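PDB 3RYS: adenosine deaminase 1 from Arthrobacter aurescens, which probably catalyses the zinc-dependent hydrolytic deamination of adenine to hypoxanthine, a step of purine salvage and nitrogen catabolism. Local coordinates for residues V15-L20 / V277-P282; M146-A151 / F182-Q187; V246-N251 / D290-Q295. One frame throughout, in Å; residues are numbered along the deposited sequence.

In the fold
From the N terminus, the chain lays down barrel strand 15-17, whose continuation waits for its partner 277-282 until the last strand, 275-277, has been built; contact 1 then closes a loop of 256 residues and joins the two ends of the barrel at the zinc site. Contact 2 (146-151 with 182-187) is nested within that loop, a short closure between two outer helices, its centre about 25 Å from that of contact 1. Contact 3 begins inside the loop at 246-251 and ends beyond it at 290-295, so it crosses contact 1. These two touch, as at Ser250 and Asp280, whereas contacts 2 and 3 follow in series on opposite sides of the chain's centre.

Contact 1 (V15-L20 / V277-P282); sequences VAELHL and VNSDDP. With ZN (zinc ion), chain C; ADE (adenine), chain D.
His19 and Asp280 meet at the zinc ion: NE2 of His19 lies 2.3 Å from the zinc, and OD2 of Asp280 is also 2.3 Å from it. Their side chains run side by side in the same direction, with the imidazole and carboxylate planes turned 76° apart. His21 and His199 add two more protein ligands, and N6 of adenine comes within 2.5 Å of the zinc. Next along the loop, OD2 of Asp281 stands 2.8 Å from N7 of the same adenine. Second-shell bonds would limit the turning of both ligands. With CG opposite the backbone N (chi1 -174°), the His19 ring is hydrogen-bonded through ND1 to Thr245, while OD1 of Asp280, which also lies close to N6 of adenine, is bonded to Ser250. This is the zinc site of an adenosine deaminase-type TIM barrel: the His-X-His pair follows the first strand, 15-17, and the aspartate follows the eighth, 275-277. Leu20 and Asp280 form a single beta bridge, and nearby the backbone N of Asp280 makes a weak bond to O of His19 (3.2 Å). Farther from the metal, Glu17 reaches across with an extended chain, and its OE2 accepts the backbone N-H of Ser279 at 2.8 Å and 153°, nearly along the C-O axis. The other oxygen, OE1 of Glu17, is bonded to Tyr86 and accepts from a water at 2.9 Å, which also donates to OG of Ser279. Farther out, CD1 of Leu20 packs crosswise on CG of Pro282 at 3.5 Å.

Contact 2 (M146-A151 / F182-Q187); sequences MSEDSA and FERLYQ
Two neighbouring helices of the barrel's outer layer, 148-160 and 183-191, begin beside each other, and Glu148 in the first turn of one reaches over to Arg184 and Leu185 in the first turn of the other. Its chain is extended, and its two oxygens take largely different partners. OE1 is gripped side-on by the guanidinium, with NE of Arg184 2.9 Å from OE1 of Glu148 and NH2 of Arg184 at the same 2.9 Å, both on the syn side. NE of Arg184 also makes a weak bond to OE2 of Glu148, at 3.2 Å. The carboxylate and guanidinium planes stand 64° apart, so this is no flat two-oxygen pairing. OE2 of Glu148 accepts the backbone N-H of Leu185 on its anti side, somewhat out of the carboxylate plane, with N 3.0 Å away and the bond nearly straight at 165°. Arg184 bends at chi2 (59°) and chi3, folding its guanidinium back so that CB of Glu183 sits 4.0 Å above the plane, over its centre; Glu183 itself completes the salt-bridge network through charge alone. Beneath these charges the contact turns apolar: CB of Ala151 lies at the edge of the Phe182 ring, 4.2 Å from CE2, and 4.0 Å from CD2 of Leu185. Ala151 and Leu185 both also rest on Phe142 of strand 135-143. Such packing of successive helices, with an apolar inner face against the strands and charges toward the outside, belongs to the helical shell of a TIM barrel.

Contact 3 (V246-N251 / D290-Q295); sequences VCPLSN and DDNFEQ
Asn292 reaches from helix 289-300 toward the start of helix 248-253, where it meets Pro248 and Leu249. From CB, the first torsion sets CG anti to the carbonyl carbon (chi1 -79°) and carries the amide end across to these two residues. CG of Asn292 lies 3.8 Å from CG of Leu249, a packing distance. At the tip, OD1 of Asn292 accepts the backbone N of Leu249 at 3.1 Å; the bond is almost straight (171°), although the donor is tilted 23° from the carbonyl plane. The same oxygen, OD1 of Asn292, sits 3.3 Å from CD of Pro248. A water accepts from N of Ser250 at 3.0 Å and may donate to OD1 of Asn292, also 3.0 Å away. The direct bond gives an N-H of the helix's first turn a side-chain acceptor, just after Cys247 in the N-cap position. Both helices follow the last two barrel strands, 244-246 and 275-277, in a TIM barrel, and Pro248 and Asn292 both pack on Val277. The other branch, ND2 of Asn292, is bonded to the backbone O of Tyr288 and passes 3.8 Å from CD1 of Leu249. With an alanine in place of Asn292, the Leu249 N-H would probably be left without its acceptor, and the Tyr288 carbonyl without this donor. Farther along the helix, Gln295 bends at chi2 and brings CG to within 4.2 Å of CD2 of Leu249, the two side chains crossing at about a right angle.

Contact 1 (V15-L20 / V277-P282)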
loop_
_atom_site.group_PDB
_atom_site.type_symbol
_atom_site.label_atom_id
_atom_site.label_comp_id
_atom_site.label_asym_id
_atom_site.label_seq_id
_atom_site.Cartn_x
_atom_site.Cartn_y
_atom_site.Cartn_z
ATOM N N VAL A 15 14.494 -0.794 -2.132
ATOM C CA VAL A 15 13.259 -1.361 -2.666
ATOM C C VAL A 15 12.340 -0.295 -3.228
ATOM O O VAL A 15 12.598 0.904 -3.094
ATOM C CB VAL A 15 12.449 -2.112 -1.583
ATOM C CG1 VAL A 15 13.298 -3.187 -0.912
ATOM C CG2 VAL A 15 11.899 -1.126 -0.556
ATOM N N ALA A 16 11.262 -0.752 -3.855
ATOM C CA ALA A 16 10.134 0.115 -4.159
ATOM C C ALA A 16 8.922 -0.359 -3.360
ATOM O O ALA A 16 8.613 -1.546 -3.350
ATOM C CB ALA A 16 9.837 0.100 -5.641
ATOM N N GLU A 17 8.248 0.555 -2.672
ATOM C CA GLU A 17 7.000 0.198 -2.004
ATOM C C GLU A 17 5.804 0.493 -2.916
ATOM O O GLU A 17 5.546 1.644 -3.273
ATOM C CB GLU A 17 6.863 0.903 -0.650
ATOM C CG GLU A 17 5.768 0.315 0.236
ATOM C CD GLU A 17 5.918 0.684 1.708
ATOM O OE1 GLU A 17 6.532 1.728 2.009
ATOM O OE2 GLU A 17 5.422 -0.078 2.566
ATOM N N LEU A 18 5.092 -0.564 -3.300
ATOM C CA LEU A 18 4.001 -0.457 -4.258
ATOM C C LEU A 18 2.632 -0.542 -3.588
ATOM O O LEU A 18 1.611 -0.199 -4.186
ATOM C CB LEU A 18 4.119 -1.560 -5.311
ATOM C CG LEU A 18 5.439 -1.657 -6.074
ATOM C CD1 LEU A 18 5.375 -2.785 -7.096
ATOM C CD2 LEU A 18 5.773 -0.335 -6.741
ATOM N N HIS A 19 2.620 -1.014 -2.347
ATOM C CA HIS A 19 1.383 -1.196 -1.598
ATOM C C HIS A 19 1.473 -0.434 -0.278
ATOM O O HIS A 19 2.059 -0.921 0.693
ATOM C CB HIS A 19 1.143 -2.686 -1.338
ATOM C CG HIS A 19 -0.179 -2.992 -0.704
ATOM N ND1 HIS A 19 -0.850 -4.178 -0.918
ATOM C CD2 HIS A 19 -0.955 -2.268 0.136
ATOM C CE1 HIS A 19 -1.978 -4.175 -0.232
ATOM N NE2 HIS A 19 -2.067 -3.025 0.412
ATOM N N LEU A 20 0.901 0.765 -0.250
ATOM C CA LEU A 20 0.975 1.610 0.933
ATOM C C LEU A 20 -0.090 2.694 0.951
ATOM O O LEU A 20 -0.197 3.488 0.017
ATOM C CB LEU A 20 2.349 2.259 1.049
ATOM C CG LEU A 20 2.394 3.268 2.194
ATOM C CD1 LEU A 20 3.572 2.978 3.098
ATOM C CD2 LEU A 20 2.402 4.715 1.692
ATOM N N VAL A 277 7.480 -7.224 -1.023
ATOM C CA VAL A 277 7.185 -6.938 0.376
ATOM C C VAL A 277 6.763 -5.484 0.574
ATOM O O VAL A 277 7.428 -4.566 0.092
ATOM C CB VAL A 277 8.410 -7.244 1.261
ATOM C CG1 VAL A 277 8.137 -6.890 2.709
ATOM C CG2 VAL A 277 8.795 -8.709 1.131
ATOM N N ASN A 278 5.658 -5.286 1.288
ATOM C CA ASN A 278 5.097 -3.958 1.516
ATOM C C ASN A 278 4.611 -3.805 2.957
ATOM O O ASN A 278 4.299 -4.795 3.620
ATOM C CB ASN A 278 3.942 -3.697 0.546
ATOM C CG ASN A 278 4.334 -3.921 -0.906
ATOM O OD1 ASN A 278 4.406 -5.057 -1.381
ATOM N ND2 ASN A 278 4.578 -2.829 -1.621
ATOM N N SER A 279 4.543 -2.570 3.448
ATOM C CA SER A 279 4.138 -2.350 4.838
ATOM C C SER A 279 2.652 -2.005 4.964
ATOM O O SER A 279 2.083 -2.076 6.057
ATOM C CB SER A 279 5.022 -1.296 5.523
ATOM O OG SER A 279 4.861 -0.015 4.945
ATOM N N ASP A 280 2.039 -1.633 3.839
ATOM C CA ASP A 280 0.589 -1.450 3.748
ATOM C C ASP A 280 0.070 -0.263 4.568
ATOM O O ASP A 280 -0.188 0.808 4.021
ATOM C CB ASP A 280 -0.139 -2.745 4.139
ATOM C CG ASP A 280 -1.616 -2.713 3.795
ATOM O OD1 ASP A 280 -2.377 -3.529 4.354
ATOM O OD2 ASP A 280 -2.016 -1.871 2.967
ATOM N N ASP A 281 -0.093 -0.471 5.871
ATOM C CA ASP A 281 -0.504 0.586 6.794
ATOM C C ASP A 281 0.483 0.625 7.973
ATOM O O ASP A 281 0.202 0.100 9.052
ATOM C CB ASP A 281 -1.935 0.337 7.285
ATOM C CG ASP A 281 -2.942 0.202 6.139
ATOM O OD1 ASP A 281 -3.420 1.248 5.657
ATOM O OD2 ASP A 281 -3.280 -0.937 5.733
ATOM N N PRO A 282 1.648 1.258 7.761
ATOM C CA PRO A 282 2.835 1.204 8.627
ATOM C C PRO A 282 2.616 1.643 10.076
ATOM O O PRO A 282 3.244 1.088 10.976
ATOM C CB PRO A 282 3.808 2.179 7.955
ATOM C CG PRO A 282 3.313 2.345 6.578
ATOM C CD PRO A 282 1.839 2.183 6.633
HETATM ZN ZN ZN C . -3.865 -2.471 1.750
HETATM N N9 ADE D . -7.615 0.048 3.529
HETATM C C8 ADE D . -6.370 0.383 3.991
HETATM N N7 ADE D . -5.535 -0.632 4.078
HETATM C C5 ADE D . -6.293 -1.710 3.642
HETATM C C6 ADE D . -5.994 -3.081 3.496
HETATM N N6 ADE D . -4.798 -3.603 3.791
HETATM N N1 ADE D . -6.974 -3.892 3.035
HETATM C C2 ADE D . -8.170 -3.359 2.744
HETATM N N3 ADE D . -8.572 -2.089 2.838
HETATM C C4 ADE D . -7.577 -1.310 3.300
HETATM O O HOH W 1 7.706 1.430 4.592
#

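Contact 2 (M146-A151 / F182-Q187)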
loop_
_atom_site.group_PDB
_atom_site.type_symbol
_atom_site.label_atom_id
_atom_site.label_comp_id
_atom_site.label_asym_id
_atom_site.label_seq_id
_atom_site.Cartn_x
_atom_site.Cartn_y
_atom_site.Cartn_z
ATOM N N MET A 146 -18.631 1.329 -0.720
ATOM C CA MET A 146 -19.516 2.404 -1.134
ATOM C C MET A 146 -19.911 2.127 -2.574
ATOM O O MET A 146 -19.323 1.260 -3.225
ATOM C CB MET A 146 -18.834 3.763 -1.023
ATOM C CG MET A 146 -18.551 4.206 0.398
ATOM S SD MET A 146 -18.101 5.950 0.445
ATOM C CE MET A 146 -17.538 6.104 2.135
ATOM N N SER A 147 -20.901 2.854 -3.076
ATOM C CA SER A 147 -21.442 2.554 -4.394
ATOM C C SER A 147 -20.394 2.752 -5.484
ATOM O O SER A 147 -19.422 3.488 -5.300
ATOM C CB SER A 147 -22.680 3.404 -4.684
ATOM O OG SER A 147 -22.335 4.760 -4.906
ATOM N N GLU A 148 -20.590 2.076 -6.611
ATOM C CA GLU A 148 -19.761 2.303 -7.783
ATOM C C GLU A 148 -20.060 3.677 -8.368
ATOM O O GLU A 148 -19.169 4.357 -8.872
ATOM C CB GLU A 148 -20.006 1.234 -8.850
ATOM C CG GLU A 148 -19.386 1.596 -10.191
ATOM C CD GLU A 148 -19.489 0.489 -11.220
ATOM O OE1 GLU A 148 -20.582 -0.093 -11.362
ATOM O OE2 GLU A 148 -18.480 0.206 -11.898
ATOM N N ASP A 149 -21.322 4.083 -8.299
ATOM C CA ASP A 149 -21.739 5.332 -8.920
ATOM C C ASP A 149 -21.054 6.535 -8.283
ATOM O O ASP A 149 -20.663 7.476 -8.980
ATOM C CB ASP A 149 -23.265 5.479 -8.884
ATOM C CG ASP A 149 -23.963 4.554 -9.871
ATOM O OD1 ASP A 149 -23.363 4.234 -10.923
ATOM O OD2 ASP A 149 -25.114 4.149 -9.598
ATOM N N SER A 150 -20.899 6.499 -6.963
ATOM C CA SER A 150 -20.205 7.571 -6.266
ATOM C C SER A 150 -18.710 7.537 -6.563
ATOM O O SER A 150 -18.060 8.579 -6.614
ATOM C CB SER A 150 -20.450 7.497 -4.763
ATOM O OG SER A 150 -20.081 6.230 -4.257
ATOM N N ALA A 151 -18.169 6.339 -6.764
ATOM C CA ALA A 151 -16.769 6.193 -7.147
ATOM C C ALA A 151 -16.548 6.783 -8.535
ATOM O O ALA A 151 -15.528 7.427 -8.798
ATOM C CB ALA A 151 -16.353 4.734 -7.115
ATOM N N PHE A 182 -17.135 -2.892 -9.551
ATOM C CA PHE A 182 -16.558 -1.658 -10.082
ATOM C C PHE A 182 -16.037 -1.791 -11.512
ATOM O O PHE A 182 -15.117 -1.074 -11.914
ATOM C CB PHE A 182 -15.447 -1.155 -9.153
ATOM C CG PHE A 182 -15.924 -0.854 -7.761
ATOM C CD1 PHE A 182 -16.025 -1.862 -6.818
ATOM C CD2 PHE A 182 -16.294 0.430 -7.403
ATOM C CE1 PHE A 182 -16.479 -1.595 -5.543
ATOM C CE2 PHE A 182 -16.745 0.703 -6.128
ATOM C CZ PHE A 182 -16.839 -0.311 -5.197
ATOM N N GLU A 183 -16.637 -2.697 -12.280
ATOM C CA GLU A 183 -16.241 -2.907 -13.672
ATOM C C GLU A 183 -16.289 -1.612 -14.486
ATOM O O GLU A 183 -15.341 -1.291 -15.211
ATOM C CB GLU A 183 -17.123 -3.975 -14.331
ATOM C CG GLU A 183 -16.760 -4.262 -15.788
ATOM C CD GLU A 183 -17.645 -5.325 -16.424
ATOM O OE1 GLU A 183 -18.686 -5.676 -15.830
ATOM O OE2 GLU A 183 -17.300 -5.808 -17.525
ATOM N N ARG A 184 -17.398 -0.885 -14.369
ATOM C CA ARG A 184 -17.570 0.391 -15.061
ATOM C C ARG A 184 -16.446 1.348 -14.679
ATOM O O ARG A 184 -15.752 1.896 -15.541
ATOM C CB ARG A 184 -18.922 1.025 -14.705
ATOM C CG ARG A 184 -20.132 0.499 -15.486
ATOM C CD ARG A 184 -20.338 -1.004 -15.312
ATOM N NE ARG A 184 -20.405 -1.412 -13.908
ATOM C CZ ARG A 184 -20.807 -2.612 -13.503
ATOM N NH1 ARG A 184 -21.187 -3.521 -14.395
ATOM N NH2 ARG A 184 -20.839 -2.905 -12.209
ATOM N N LEU A 185 -16.282 1.543 -13.374
ATOM C CA LEU A 185 -15.223 2.385 -12.833
ATOM C C LEU A 185 -13.870 2.121 -13.495
ATOM O O LEU A 185 -13.188 3.055 -13.910
ATOM C CB LEU A 185 -15.115 2.182 -11.321
ATOM C CG LEU A 185 -13.927 2.835 -10.616
ATOM C CD1 LEU A 185 -14.040 4.345 -10.671
ATOM C CD2 LEU A 185 -13.839 2.350 -9.177
ATOM N N TYR A 186 -13.481 0.854 -13.593
ATOM C CA TYR A 186 -12.192 0.514 -14.198
ATOM C C TYR A 186 -12.157 0.685 -15.717
ATOM O O TYR A 186 -11.108 1.001 -16.285
ATOM C CB TYR A 186 -11.729 -0.889 -13.781
ATOM C CG TYR A 186 -11.060 -0.882 -12.431
ATOM C CD1 TYR A 186 -9.687 -1.064 -12.311
ATOM C CD2 TYR A 186 -11.797 -0.650 -11.275
ATOM C CE1 TYR A 186 -9.067 -1.039 -11.071
ATOM C CE2 TYR A 186 -11.192 -0.623 -10.035
ATOM C CZ TYR A 186 -9.829 -0.818 -9.938
ATOM O OH TYR A 186 -9.229 -0.789 -8.703
ATOM N N GLN A 187 -13.298 0.478 -16.370
ATOM C CA GLN A 187 -13.400 0.792 -17.789
ATOM C C GLN A 187 -13.200 2.292 -17.985
ATOM O O GLN A 187 -12.536 2.722 -18.926
ATOM C CB GLN A 187 -14.743 0.339 -18.362
ATOM C CG GLN A 187 -14.752 -1.110 -18.830
ATOM C CD GLN A 187 -16.137 -1.590 -19.248
ATOM O OE1 GLN A 187 -17.130 -1.360 -18.550
ATOM N NE2 GLN A 187 -16.205 -2.272 -20.386
#

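Contact 3 (V246-N251 / D290-Q295)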
loop_
_atom_site.group_PDB
_atom_site.type_symbol
_atom_site.label_atom_id
_atom_site.label_comp_id
_atom_site.label_asym_id
_atom_site.label_seq_id
_atom_site.Cartn_x
_atom_site.Cartn_y
_atom_site.Cartn_z
ATOM N N VAL A 246 2.505 -8.331 -1.489
ATOM C CA VAL A 246 2.323 -8.949 -0.177
ATOM C C VAL A 246 2.677 -8.012 0.976
ATOM O O VAL A 246 3.634 -7.243 0.898
ATOM C CB VAL A 246 3.161 -10.235 -0.038
ATOM C CG1 VAL A 246 2.854 -10.927 1.289
ATOM C CG2 VAL A 246 2.902 -11.171 -1.214
ATOM N N CYS A 247 1.897 -8.090 2.050
ATOM C CA CYS A 247 2.128 -7.277 3.241
ATOM C C CYS A 247 2.146 -8.169 4.477
ATOM O O CYS A 247 1.110 -8.389 5.104
ATOM C CB CYS A 247 1.043 -6.205 3.379
ATOM S SG CYS A 247 0.694 -5.298 1.849
ATOM N N PRO A 248 3.336 -8.688 4.827
ATOM C CA PRO A 248 3.522 -9.694 5.884
ATOM C C PRO A 248 2.944 -9.302 7.245
ATOM O O PRO A 248 2.088 -10.015 7.767
ATOM C CB PRO A 248 5.044 -9.836 5.962
ATOM C CG PRO A 248 5.519 -9.454 4.578
ATOM C CD PRO A 248 4.601 -8.356 4.147
ATOM N N LEU A 249 3.410 -8.192 7.809
ATOM C CA LEU A 249 2.935 -7.741 9.112
ATOM C C LEU A 249 1.450 -7.404 9.089
ATOM O O LEU A 249 0.730 -7.653 10.058
ATOM C CB LEU A 249 3.731 -6.527 9.583
ATOM C CG LEU A 249 5.209 -6.772 9.874
ATOM C CD1 LEU A 249 5.845 -5.519 10.471
ATOM C CD2 LEU A 249 5.374 -7.971 10.800
ATOM N N SER A 250 0.995 -6.824 7.986
ATOM C CA SER A 250 -0.416 -6.493 7.851
ATOM C C SER A 250 -1.285 -7.746 8.035
ATOM O O SER A 250 -2.226 -7.755 8.839
ATOM C CB SER A 250 -0.681 -5.833 6.496
ATOM O OG SER A 250 -2.058 -5.563 6.326
ATOM N N ASN A 251 -0.947 -8.805 7.299
ATOM C CA ASN A 251 -1.698 -10.052 7.348
ATOM C C ASN A 251 -1.716 -10.675 8.743
ATOM O O ASN A 251 -2.718 -11.265 9.160
ATOM C CB ASN A 251 -1.143 -11.052 6.330
ATOM C CG ASN A 251 -1.212 -10.530 4.906
ATOM O OD1 ASN A 251 -2.018 -9.656 4.593
ATOM N ND2 ASN A 251 -0.364 -11.067 4.036
ATOM N N ASP A 290 11.121 -1.855 5.770
ATOM C CA ASP A 290 12.360 -2.389 6.328
ATOM C C ASP A 290 12.087 -3.225 7.572
ATOM O O ASP A 290 12.820 -4.161 7.865
ATOM C CB ASP A 290 13.368 -1.273 6.628
ATOM C CG ASP A 290 12.882 -0.309 7.698
ATOM O OD1 ASP A 290 13.357 -0.417 8.854
ATOM O OD2 ASP A 290 12.029 0.553 7.385
ATOM N N ASP A 291 11.025 -2.886 8.295
ATOM C CA ASP A 291 10.597 -3.686 9.436
ATOM C C ASP A 291 10.014 -5.009 8.971
ATOM O O ASP A 291 10.226 -6.042 9.602
ATOM C CB ASP A 291 9.576 -2.926 10.282
ATOM C CG ASP A 291 10.199 -1.781 11.058
ATOM O OD1 ASP A 291 11.226 -2.005 11.746
ATOM O OD2 ASP A 291 9.658 -0.656 10.981
ATOM N N ASN A 292 9.275 -4.978 7.864
ATOM C CA ASN A 292 8.742 -6.206 7.286
ATOM C C ASN A 292 9.878 -7.130 6.872
ATOM O O ASN A 292 9.823 -8.332 7.105
ATOM C CB ASN A 292 7.819 -5.919 6.097
ATOM C CG ASN A 292 6.420 -5.490 6.526
ATOM O OD1 ASN A 292 5.486 -6.294 6.529
ATOM N ND2 ASN A 292 6.269 -4.220 6.894
ATOM N N PHE A 293 10.917 -6.565 6.267
ATOM C CA PHE A 293 12.072 -7.360 5.875
ATOM C C PHE A 293 12.770 -7.944 7.097
ATOM O O PHE A 293 13.061 -9.139 7.144
ATOM C CB PHE A 293 13.056 -6.526 5.056
ATOM C CG PHE A 293 12.734 -6.479 3.594
ATOM C CD1 PHE A 293 12.019 -5.421 3.061
ATOM C CD2 PHE A 293 13.149 -7.490 2.752
ATOM C CE1 PHE A 293 11.723 -5.374 1.714
ATOM C CE2 PHE A 293 12.854 -7.451 1.404
ATOM C CZ PHE A 293 12.141 -6.391 0.883
ATOM N N GLU A 294 13.033 -7.089 8.081
ATOM C CA GLU A 294 13.686 -7.508 9.317
ATOM C C GLU A 294 13.019 -8.736 9.921
ATOM O O GLU A 294 13.696 -9.673 10.352
ATOM C CB GLU A 294 13.677 -6.374 10.339
ATOM C CG GLU A 294 14.348 -6.736 11.651
ATOM C CD GLU A 294 14.066 -5.726 12.745
ATOM O OE1 GLU A 294 13.150 -4.890 12.566
ATOM O OE2 GLU A 294 14.755 -5.772 13.786
ATOM N N GLN A 295 11.690 -8.729 9.949
ATOM C CA GLN A 295 10.944 -9.839 10.527
ATOM C C GLN A 295 10.996 -11.092 9.649
ATOM O O GLN A 295 11.035 -12.214 10.158
ATOM C CB GLN A 295 9.500 -9.426 10.819
ATOM C CG GLN A 295 9.364 -8.358 11.903
ATOM C CD GLN A 295 9.980 -8.777 13.231
ATOM O OE1 GLN A 295 11.202 -8.807 13.380
ATOM N NE2 GLN A 295 9.132 -9.093 14.206
HETATM O O HOH W 2 2.705 -5.331 6.022
#